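Local coordinates for protein uroporphyrinogen-III C-methyltransferase (PDB 1S4D) that catalyses the two successive S-adenosyl-L-methionine-dependent methylations, at C-2 and C-7, that convert uroporphyrinogen III into precorrin-2 on the way to cobalamin and siroheme, at residues 209-214 / 235-240; 128-133 / 181-186; 205-210 / 241-246. All coordinates share one frame; numbering follows the deposited sequence.

Contact 1: residues 209-214 / 235-240. With SAH (S-adenosyl-L-homocysteine), chain Q.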
loop_
_atom_site.group_PDB
_atom_site.type_symbol
_atom_site.label_atom_id
_atom_site.label_comp_id
_atom_site.label_asym_id
_atom_site.label_seq_id
_atom_site.Cartn_x
_atom_site.Cartn_y
_atom_site.Cartn_z
ATOM N N PHE B 209 -15.157 -0.565 10.605
ATOM C CA PHE B 209 -15.507 -0.192 9.244
ATOM C C PHE B 209 -14.979 1.208 9.114
ATOM O O PHE B 209 -15.219 2.050 9.998
ATOM C CB PHE B 209 -17.038 -0.159 9.057
ATOM C CG PHE B 209 -17.675 -1.515 8.950
ATOM C CD1 PHE B 209 -18.086 -2.000 7.718
ATOM C CD2 PHE B 209 -17.866 -2.305 10.092
ATOM C CE1 PHE B 209 -18.657 -3.263 7.606
ATOM C CE2 PHE B 209 -18.441 -3.574 10.003
ATOM C CZ PHE B 209 -18.840 -4.060 8.756
ATOM N N VAL B 210 -14.254 1.474 8.033
ATOM C CA VAL B 210 -13.786 2.824 7.764
ATOM C C VAL B 210 -14.301 3.250 6.391
ATOM O O VAL B 210 -13.855 2.739 5.353
ATOM C CB VAL B 210 -12.232 2.946 7.878
ATOM C CG1 VAL B 210 -11.797 4.402 7.813
ATOM C CG2 VAL B 210 -11.703 2.302 9.179
ATOM N N CYS B 211 -15.250 4.177 6.397
ATOM C CA CYS B 211 -15.862 4.667 5.169
ATOM C C CYS B 211 -15.255 5.969 4.739
ATOM O O CYS B 211 -15.097 6.897 5.554
ATOM C CB CYS B 211 -17.369 4.853 5.342
ATOM S SG CYS B 211 -18.197 3.311 5.808
ATOM N N ASN B 212 -14.910 6.039 3.454
ATOM C CA ASN B 212 -14.353 7.249 2.902
ATOM C C ASN B 212 -13.129 7.644 3.727
ATOM O O ASN B 212 -12.967 8.815 4.094
ATOM C CB ASN B 212 -15.407 8.361 2.920
ATOM C CG ASN B 212 -16.656 7.975 2.180
ATOM O OD1 ASN B 212 -16.643 7.877 0.962
ATOM N ND2 ASN B 212 -17.733 7.724 2.904
ATOM N N ALA B 213 -12.288 6.657 4.042
ATOM C CA ALA B 213 -11.012 6.936 4.689
ATOM C C ALA B 213 -10.324 8.096 3.986
ATOM O O ALA B 213 -10.409 8.248 2.768
ATOM C CB ALA B 213 -10.095 5.689 4.733
ATOM N N ALA B 214 -9.715 8.937 4.811
ATOM C CA ALA B 214 -8.892 10.051 4.400
ATOM C C ALA B 214 -9.622 11.105 3.592
ATOM O O ALA B 214 -9.045 11.695 2.693
ATOM C CB ALA B 214 -7.629 9.558 3.674
ATOM N N ALA B 235 -26.003 1.896 11.287
ATOM C CA ALA B 235 -25.176 3.084 11.228
ATOM C C ALA B 235 -25.395 3.832 9.923
ATOM O O ALA B 235 -25.007 4.979 9.809
ATOM C CB ALA B 235 -23.732 2.718 11.391
ATOM N N GLY B 236 -26.028 3.182 8.951
ATOM C CA GLY B 236 -26.358 3.792 7.679
ATOM C C GLY B 236 -25.182 3.865 6.724
ATOM O O GLY B 236 -25.286 4.509 5.697
ATOM N N LEU B 237 -24.077 3.190 7.046
ATOM C CA LEU B 237 -22.815 3.330 6.325
ATOM C C LEU B 237 -22.881 2.725 4.948
ATOM O O LEU B 237 -23.645 1.797 4.735
ATOM C CB LEU B 237 -21.699 2.642 7.098
ATOM C CG LEU B 237 -20.832 3.447 8.075
ATOM C CD1 LEU B 237 -21.422 4.776 8.525
ATOM C CD2 LEU B 237 -20.501 2.583 9.275
ATOM N N GLU B 238 -22.051 3.238 4.034
ATOM C CA GLU B 238 -22.011 2.811 2.625
ATOM C C GLU B 238 -20.585 2.716 2.103
ATOM O O GLU B 238 -19.692 3.380 2.641
ATOM C CB GLU B 238 -22.700 3.832 1.727
ATOM C CG GLU B 238 -24.216 3.767 1.694
ATOM C CD GLU B 238 -24.824 5.145 1.473
ATOM O OE1 GLU B 238 -24.299 6.145 2.043
ATOM O OE2 GLU B 238 -25.829 5.236 0.734
ATOM N N PRO B 239 -20.372 1.911 1.050
ATOM C CA PRO B 239 -19.125 1.960 0.279
ATOM C C PRO B 239 -18.800 3.404 -0.117
ATOM O O PRO B 239 -19.716 4.219 -0.194
ATOM C CB PRO B 239 -19.454 1.148 -0.984
ATOM C CG PRO B 239 -20.605 0.262 -0.622
ATOM C CD PRO B 239 -21.304 0.881 0.538
ATOM N N PRO B 240 -17.530 3.716 -0.343
ATOM C CA PRO B 240 -16.444 2.739 -0.164
ATOM C C PRO B 240 -16.035 2.608 1.318
ATOM O O PRO B 240 -16.013 3.608 2.016
ATOM C CB PRO B 240 -15.313 3.319 -1.003
ATOM C CG PRO B 240 -15.577 4.853 -0.962
ATOM C CD PRO B 240 -17.050 5.039 -0.791
HETATM N N SAH Q . -7.041 0.086 -5.823
HETATM C CA SAH Q . -7.858 0.563 -4.722
HETATM C CB SAH Q . -9.043 -0.364 -4.516
HETATM C CG SAH Q . -10.213 -0.083 -5.440
HETATM S SD SAH Q . -11.500 -1.358 -5.492
HETATM C C SAH Q . -7.022 0.747 -3.449
HETATM O O SAH Q . -5.822 0.481 -3.414
HETATM O OXT SAH Q . -7.486 1.187 -2.401
HETATM C "C5'" SAH Q . -12.606 -0.308 -4.491
HETATM C "C4'" SAH Q . -12.653 -0.568 -2.980
HETATM O "O4'" SAH Q . -11.584 0.061 -2.305
HETATM C "C3'" SAH Q . -13.870 -0.023 -2.238
HETATM O "O3'" SAH Q . -15.057 -0.749 -2.407
HETATM C "C2'" SAH Q . -13.400 0.034 -0.795
HETATM O "O2'" SAH Q . -13.409 -1.216 -0.136
HETATM C "C1'" SAH Q . -11.953 0.448 -0.994
HETATM N N9 SAH Q . -11.724 1.903 -0.844
HETATM C C8 SAH Q . -11.246 2.709 -1.825
HETATM N N7 SAH Q . -11.145 3.954 -1.355
HETATM C C5 SAH Q . -11.555 3.981 -0.083
HETATM C C6 SAH Q . -11.642 5.012 0.855
HETATM N N6 SAH Q . -11.272 6.242 0.548
HETATM N N1 SAH Q . -12.114 4.734 2.122
HETATM C C2 SAH Q . -12.474 3.442 2.443
HETATM N N3 SAH Q . -12.384 2.423 1.510
HETATM C C4 SAH Q . -11.926 2.684 0.262
#

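Contact 2: residues 128-133 / 181-186. With SAH (S-adenosyl-L-homocysteine), chain Q.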
loop_
_atom_site.group_PDB
_atom_site.type_symbol
_atom_site.label_atom_id
_atom_site.label_comp_id
_atom_site.label_asym_id
_atom_site.label_seq_id
_atom_site.Cartn_x
_atom_site.Cartn_y
_atom_site.Cartn_z
ATOM N N GLY B 128 0.285 4.055 -5.630
ATOM C CA GLY B 128 -0.420 4.991 -4.774
ATOM C C GLY B 128 -0.691 4.428 -3.388
ATOM O O GLY B 128 -0.515 3.244 -3.153
ATOM N N ILE B 129 -1.111 5.278 -2.462
ATOM C CA ILE B 129 -1.499 4.827 -1.145
ATOM C C ILE B 129 -2.795 4.016 -1.238
ATOM O O ILE B 129 -3.781 4.439 -1.878
ATOM C CB ILE B 129 -1.722 6.015 -0.238
ATOM C CG1 ILE B 129 -0.470 6.892 -0.152
ATOM C CG2 ILE B 129 -2.220 5.531 1.116
ATOM C CD1 ILE B 129 0.792 6.210 0.444
ATOM N N THR B 130 -2.800 2.836 -0.611
ATOM C CA THR B 130 -3.978 1.958 -0.670
ATOM C C THR B 130 -4.925 2.152 0.522
ATOM O O THR B 130 -4.504 2.417 1.657
ATOM C CB THR B 130 -3.550 0.449 -0.885
ATOM O OG1 THR B 130 -4.711 -0.347 -1.187
ATOM C CG2 THR B 130 -3.033 -0.193 0.386
ATOM N N ALA B 131 -6.209 2.001 0.275
ATOM C CA ALA B 131 -7.184 2.250 1.335
ATOM C C ALA B 131 -6.911 1.352 2.561
ATOM O O ALA B 131 -7.006 1.825 3.697
ATOM C CB ALA B 131 -8.603 2.079 0.822
ATOM N N GLY B 132 -6.551 0.081 2.316
ATOM C CA GLY B 132 -6.279 -0.871 3.375
ATOM C C GLY B 132 -5.046 -0.608 4.232
ATOM O O GLY B 132 -4.925 -1.197 5.308
ATOM N N ILE B 133 -4.117 0.243 3.786
ATOM C CA ILE B 133 -2.993 0.601 4.646
ATOM C C ILE B 133 -3.085 2.056 5.032
ATOM O O ILE B 133 -3.181 2.381 6.223
ATOM C CB ILE B 133 -1.626 0.282 4.010
ATOM C CG1 ILE B 133 -1.536 -1.209 3.657
ATOM C CG2 ILE B 133 -0.512 0.663 4.951
ATOM C CD1 ILE B 133 -0.434 -1.560 2.652
ATOM N N VAL B 181 -7.941 -7.593 6.332
ATOM C CA VAL B 181 -8.333 -6.299 5.805
ATOM C C VAL B 181 -9.131 -6.525 4.527
ATOM O O VAL B 181 -8.638 -7.129 3.564
ATOM C CB VAL B 181 -7.103 -5.402 5.516
ATOM C CG1 VAL B 181 -7.518 -4.126 4.715
ATOM C CG2 VAL B 181 -6.305 -5.095 6.821
ATOM N N MET B 182 -10.362 -6.046 4.510
ATOM C CA MET B 182 -11.269 -6.455 3.462
ATOM C C MET B 182 -11.752 -5.275 2.637
ATOM O O MET B 182 -12.231 -4.283 3.196
ATOM C CB MET B 182 -12.442 -7.228 4.064
ATOM C CG MET B 182 -12.019 -8.204 5.133
ATOM S SD MET B 182 -13.260 -9.451 5.373
ATOM C CE MET B 182 -14.451 -8.582 6.434
ATOM N N TYR B 183 -11.589 -5.420 1.318
ATOM C CA TYR B 183 -12.012 -4.489 0.280
ATOM C C TYR B 183 -13.342 -4.987 -0.275
ATOM O O TYR B 183 -13.582 -6.191 -0.298
ATOM C CB TYR B 183 -10.988 -4.495 -0.862
ATOM C CG TYR B 183 -9.668 -3.805 -0.550
ATOM C CD1 TYR B 183 -8.657 -4.444 0.210
ATOM C CD2 TYR B 183 -9.411 -2.532 -1.041
ATOM C CE1 TYR B 183 -7.445 -3.805 0.497
ATOM C CE2 TYR B 183 -8.222 -1.900 -0.772
ATOM C CZ TYR B 183 -7.251 -2.528 0.001
ATOM O OH TYR B 183 -6.092 -1.835 0.249
ATOM N N MET B 184 -14.217 -4.071 -0.705
ATOM C CA MET B 184 -15.499 -4.434 -1.326
ATOM C C MET B 184 -16.245 -5.551 -0.605
ATOM O O MET B 184 -16.685 -6.506 -1.233
ATOM C CB MET B 184 -15.310 -4.808 -2.793
ATOM C CG MET B 184 -14.460 -3.801 -3.560
ATOM S SD MET B 184 -14.134 -4.352 -5.214
ATOM C CE MET B 184 -12.457 -4.906 -5.037
ATOM N N ALA B 185 -16.422 -5.383 0.706
ATOM C CA ALA B 185 -16.993 -6.415 1.568
ATOM C C ALA B 185 -18.279 -5.962 2.234
ATOM O O ALA B 185 -18.759 -6.609 3.157
ATOM C CB ALA B 185 -15.976 -6.844 2.619
ATOM N N MET B 186 -18.846 -4.853 1.781
ATOM C CA MET B 186 -20.027 -4.302 2.456
ATOM C C MET B 186 -21.297 -5.070 2.103
ATOM O O MET B 186 -22.034 -5.488 2.974
ATOM C CB MET B 186 -20.218 -2.817 2.120
ATOM C CG MET B 186 -19.139 -1.924 2.642
ATOM S SD MET B 186 -19.278 -1.633 4.391
ATOM C CE MET B 186 -20.472 -0.228 4.441
HETATM N N SAH Q . -7.041 0.086 -5.823
HETATM C CA SAH Q . -7.858 0.563 -4.722
HETATM C CB SAH Q . -9.043 -0.364 -4.516
HETATM C CG SAH Q . -10.213 -0.083 -5.440
HETATM S SD SAH Q . -11.500 -1.358 -5.492
HETATM C C SAH Q . -7.022 0.747 -3.449
HETATM O O SAH Q . -5.822 0.481 -3.414
HETATM O OXT SAH Q . -7.486 1.187 -2.401
HETATM C "C5'" SAH Q . -12.606 -0.308 -4.491
HETATM C "C4'" SAH Q . -12.653 -0.568 -2.980
HETATM O "O4'" SAH Q . -11.584 0.061 -2.305
HETATM C "C3'" SAH Q . -13.870 -0.023 -2.238
HETATM O "O3'" SAH Q . -15.057 -0.749 -2.407
HETATM C "C2'" SAH Q . -13.400 0.034 -0.795
HETATM O "O2'" SAH Q . -13.409 -1.216 -0.136
HETATM C "C1'" SAH Q . -11.953 0.448 -0.994
HETATM N N9 SAH Q . -11.724 1.903 -0.844
HETATM C C8 SAH Q . -11.246 2.709 -1.825
HETATM N N7 SAH Q . -11.145 3.954 -1.355
HETATM C C5 SAH Q . -11.555 3.981 -0.083
HETATM C C6 SAH Q . -11.642 5.012 0.855
HETATM N N6 SAH Q . -11.272 6.242 0.548
HETATM N N1 SAH Q . -12.114 4.734 2.122
HETATM C C2 SAH Q . -12.474 3.442 2.443
HETATM N N3 SAH Q . -12.384 2.423 1.510
HETATM C C4 SAH Q . -11.926 2.684 0.262
#

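Contact 3: residues 205-210 / 241-246. With SAH (S-adenosyl-L-homocysteine), chain Q.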
loop_
_atom_site.group_PDB
_atom_site.type_symbol
_atom_site.label_atom_id
_atom_site.label_comp_id
_atom_site.label_asym_id
_atom_site.label_seq_id
_atom_site.Cartn_x
_atom_site.Cartn_y
_atom_site.Cartn_z
ATOM N N GLU B 205 -14.694 -10.980 18.235
ATOM C CA GLU B 205 -13.460 -10.320 17.836
ATOM C C GLU B 205 -13.769 -8.928 17.264
ATOM O O GLU B 205 -14.714 -8.796 16.473
ATOM C CB GLU B 205 -12.702 -11.163 16.838
ATOM C CG GLU B 205 -11.553 -10.461 16.163
ATOM C CD GLU B 205 -10.663 -11.429 15.434
ATOM O OE1 GLU B 205 -9.430 -11.230 15.465
ATOM O OE2 GLU B 205 -11.191 -12.399 14.836
ATOM N N PRO B 206 -12.996 -7.909 17.680
ATOM C CA PRO B 206 -13.226 -6.527 17.241
ATOM C C PRO B 206 -13.064 -6.371 15.740
ATOM O O PRO B 206 -12.237 -7.026 15.114
ATOM C CB PRO B 206 -12.130 -5.728 17.963
ATOM C CG PRO B 206 -11.624 -6.615 19.058
ATOM C CD PRO B 206 -11.843 -8.005 18.601
ATOM N N VAL B 207 -13.874 -5.473 15.197
ATOM C CA VAL B 207 -13.988 -5.193 13.771
ATOM C C VAL B 207 -14.195 -3.666 13.663
ATOM O O VAL B 207 -14.870 -3.062 14.499
ATOM C CB VAL B 207 -15.220 -5.963 13.197
ATOM C CG1 VAL B 207 -15.696 -5.409 11.875
ATOM C CG2 VAL B 207 -14.930 -7.441 13.084
ATOM N N ALA B 208 -13.596 -3.038 12.657
ATOM C CA ALA B 208 -13.893 -1.632 12.370
ATOM C C ALA B 208 -14.243 -1.488 10.901
ATOM O O ALA B 208 -13.717 -2.221 10.064
ATOM C CB ALA B 208 -12.727 -0.729 12.730
ATOM N N PHE B 209 -15.157 -0.565 10.605
ATOM C CA PHE B 209 -15.507 -0.192 9.244
ATOM C C PHE B 209 -14.979 1.208 9.114
ATOM O O PHE B 209 -15.219 2.050 9.998
ATOM C CB PHE B 209 -17.038 -0.159 9.057
ATOM C CG PHE B 209 -17.675 -1.515 8.950
ATOM C CD1 PHE B 209 -18.086 -2.000 7.718
ATOM C CD2 PHE B 209 -17.866 -2.305 10.092
ATOM C CE1 PHE B 209 -18.657 -3.263 7.606
ATOM C CE2 PHE B 209 -18.441 -3.574 10.003
ATOM C CZ PHE B 209 -18.840 -4.060 8.756
ATOM N N VAL B 210 -14.254 1.474 8.033
ATOM C CA VAL B 210 -13.786 2.824 7.764
ATOM C C VAL B 210 -14.301 3.250 6.391
ATOM O O VAL B 210 -13.855 2.739 5.353
ATOM C CB VAL B 210 -12.232 2.946 7.878
ATOM C CG1 VAL B 210 -11.797 4.402 7.813
ATOM C CG2 VAL B 210 -11.703 2.302 9.179
ATOM N N ALA B 241 -15.738 1.397 1.782
ATOM C CA ALA B 241 -15.324 1.173 3.154
ATOM C C ALA B 241 -14.242 0.121 3.206
ATOM O O ALA B 241 -14.203 -0.775 2.383
ATOM C CB ALA B 241 -16.515 0.737 4.007
ATOM N N ILE B 242 -13.348 0.216 4.167
ATOM C CA ILE B 242 -12.454 -0.897 4.386
ATOM C C ILE B 242 -12.914 -1.542 5.694
ATOM O O ILE B 242 -13.157 -0.836 6.677
ATOM C CB ILE B 242 -10.994 -0.394 4.474
ATOM C CG1 ILE B 242 -10.455 -0.058 3.083
ATOM C CG2 ILE B 242 -10.105 -1.394 5.254
ATOM C CD1 ILE B 242 -9.985 -1.264 2.292
ATOM N N VAL B 243 -13.056 -2.864 5.704
ATOM C CA VAL B 243 -13.387 -3.585 6.922
ATOM C C VAL B 243 -12.175 -4.342 7.456
ATOM O O VAL B 243 -11.632 -5.232 6.769
ATOM C CB VAL B 243 -14.474 -4.607 6.698
ATOM C CG1 VAL B 243 -14.978 -5.108 8.049
ATOM C CG2 VAL B 243 -15.608 -4.024 5.851
ATOM N N VAL B 244 -11.757 -3.984 8.671
ATOM C CA VAL B 244 -10.573 -4.564 9.311
ATOM C C VAL B 244 -10.991 -5.399 10.499
ATOM O O VAL B 244 -11.782 -4.956 11.334
ATOM C CB VAL B 244 -9.536 -3.453 9.754
ATOM C CG1 VAL B 244 -10.183 -2.426 10.693
ATOM C CG2 VAL B 244 -8.278 -4.056 10.391
ATOM N N VAL B 245 -10.444 -6.597 10.576
ATOM C CA VAL B 245 -10.759 -7.536 11.634
ATOM C C VAL B 245 -9.498 -7.758 12.479
ATOM O O VAL B 245 -8.372 -7.936 11.932
ATOM C CB VAL B 245 -11.252 -8.863 11.023
ATOM C CG1 VAL B 245 -11.608 -9.865 12.098
ATOM C CG2 VAL B 245 -12.463 -8.611 10.099
ATOM N N GLY B 246 -9.665 -7.707 13.803
ATOM C CA GLY B 246 -8.593 -8.053 14.720
ATOM C C GLY B 246 -8.102 -7.004 15.691
ATOM O O GLY B 246 -8.548 -5.856 15.713
HETATM N N SAH Q . -7.041 0.086 -5.823
HETATM C CA SAH Q . -7.858 0.563 -4.722
HETATM C CB SAH Q . -9.043 -0.364 -4.516
HETATM C CG SAH Q . -10.213 -0.083 -5.440
HETATM S SD SAH Q . -11.500 -1.358 -5.492
HETATM C C SAH Q . -7.022 0.747 -3.449
HETATM O O SAH Q . -5.822 0.481 -3.414
HETATM O OXT SAH Q . -7.486 1.187 -2.401
HETATM C "C5'" SAH Q . -12.606 -0.308 -4.491
HETATM C "C4'" SAH Q . -12.653 -0.568 -2.980
HETATM O "O4'" SAH Q . -11.584 0.061 -2.305
HETATM C "C3'" SAH Q . -13.870 -0.023 -2.238
HETATM O "O3'" SAH Q . -15.057 -0.749 -2.407
HETATM C "C2'" SAH Q . -13.400 0.034 -0.795
HETATM O "O2'" SAH Q . -13.409 -1.216 -0.136
HETATM C "C1'" SAH Q . -11.953 0.448 -0.994
HETATM N N9 SAH Q . -11.724 1.903 -0.844
HETATM C C8 SAH Q . -11.246 2.709 -1.825
HETATM N N7 SAH Q . -11.145 3.954 -1.355
HETATM C C5 SAH Q . -11.555 3.981 -0.083
HETATM C C6 SAH Q . -11.642 5.012 0.855
HETATM N N6 SAH Q . -11.272 6.242 0.548
HETATM N N1 SAH Q . -12.114 4.734 2.122
HETATM C C2 SAH Q . -12.474 3.442 2.443
HETATM N N3 SAH Q . -12.384 2.423 1.510
HETATM C C4 SAH Q . -11.926 2.684 0.262
#

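Contact 1: residues 209-214 / 235-240
The adenine end of the S-adenosyl-L-homocysteine (SAH) pocket is built where N212, just past the end of strand 206-211, meets P240. The backbone N of N212 donates to P240 O (3.0 Å, 158° at the hydrogen), and the same oxygen lies 3.3 Å from C211 CA in a CA-H...O contact. The N212 side chain crosses the proline ring at about a right angle, its OD1 3.4 Å from P240 CD. A cis peptide precedes P240, whose CB packs on the adenine at SAH C4 (3.7 Å). Next along the chain, A213 meets the base through its backbone: SAH N6 donates to A213 O (3.1 Å), while A213 N reaches SAH N1 at 2.7 Å in a bond that is weak because it is bent to 126°. Farther from the ligand, the C211 sulfur turns away from its own carbonyl carbon and rests on the L237 branch, SG to CG 3.5 Å. Helix 225-235 ends in a Schellman motif at G236, and the chain then runs through L237, which also packs on V232 of that helix and L221 of strand 219-224, before entering strand 241-245.

Contact 2: residues 128-133 / 181-186
The hydroxyls of T130 and Y183 meet in a relay that ends on the carboxylate of SAH. Y183 OH donates to T130 OG1 at 2.5 Å, a very short separation that at this resolution should not be read as an unusually strong bond, and OG1 in turn donates to SAH O (2.6 Å). The tyrosine oxygen also accepts from the backbone, G132 N to OH being 2.9 Å, so that, with this assignment, each hydroxyl both gives and receives. The two side chains cross at about a right angle; the chi1 of T130 (-169°) sends OG1 opposite its own nitrogen and out between the phenol and the ligand. The second carboxylate oxygen takes an almost straight bond from A131 N (SAH OXT to N 3.1 Å, 170°) and lies in the plane of the Y183 ring at its edge, 3.6 Å from CE2. Because A131 opens helix 131-137, with T130 as N-cap residue, the helix end probably helps to stabilise the negative charge. T130 N itself is hydrogen-bonded to a glycerol, probably from the crystallisation liquor.

At the ribose, M184 N donates to SAH O2' in a nearly straight bond (3.0 Å), just past the end of strand 179-183, and the bend at chi3 brings its methyl CE close to the ligand's sulfur. Apolar contacts complete the join: V181 CG1 rests on G132 CA (3.7 Å), A131 CB lies beside the phenol, and the F106 ring meets that of Y183 at a slant. The second subunit touches this region through its G128, on I129, and its D102, on I133. Together the helix start and the strand end form the carboxylate and ribose part of the SAH site of a tetrapyrrole methylase, lying in the cleft between its two sheets.

Contact 3: residues 205-210 / 241-246
V210 and I242 form the hydrogen-bonded pair nearest the ligand, exchanging two backbone bonds (V210 N to I242 O 2.9 Å, I242 N to V210 O 2.8 Å). A208 and V244 repeat this exchange farther along, and G246 N closes the series with a nearly straight bond to P206 O (3.0 Å). Between them lie the non-hydrogen-bonded pairs V207 with V245 and F209 with V243. CA-H...O contacts run beside the regular bonds, among them V243 CA to A208 O at 3.4 Å.

These are antiparallel neighbours, strands 206-210 and 241-245, with 167° between their directions, inside the mixed five-stranded sheet of the C-terminal half; strand 179-183 flanks 241-245 and strand 219-224 flanks 206-211.

Apolar contacts occupy both faces. On the one carrying V207, F209, V243 and V245, the V243 CG1 methyl sits over the centre of the F209 ring in a CH-pi contact, 4.1 Å from the centroid and 12° off its normal. V243 CG2 touches F209 CE1 (3.6 Å), and helix 225-235 covers the phenyl through A228 and V232. A208, V210, I242 and V244 look to the other face, where helix 131-137 packs; here A208 CB lies against V244 CG1, which the 57° chi1 wedges between its own nitrogen and carbonyl carbon, and I242 CG1 approaches the adenine at SAH N3 (3.5 Å).

Polar contacts mark the two ends. The extended E205 chain carries OE1 towards G246 and into a salt bridge with R201. At the far end SAH O2' donates to A241 O (2.7 Å).

Overall arrangement
All three contacts touch SAH, and their centres lie about 10 to 11 Å apart. Contact 1 grips the adenine, contact 2 the carboxylate and ribose, and contact 3 supplies the strand pair whose ends reach both regions. Contacts 1 and 3 share F209 and V210, and C211 SG packs on A241 CB at 3.6 Å. Contact 2 joins contact 3 through its neighbouring strand, where M182 N to V243 O (2.7 Å) is a probable hydrogen bond, and through A131 CB, 3.6 Å from I242 CG1. M186 links contact 2 to the phenylalanine shared by the others, its SD lying 3.6 Å from F209 CD1. The ligand's O2' is bound from both contacts 2 and 3.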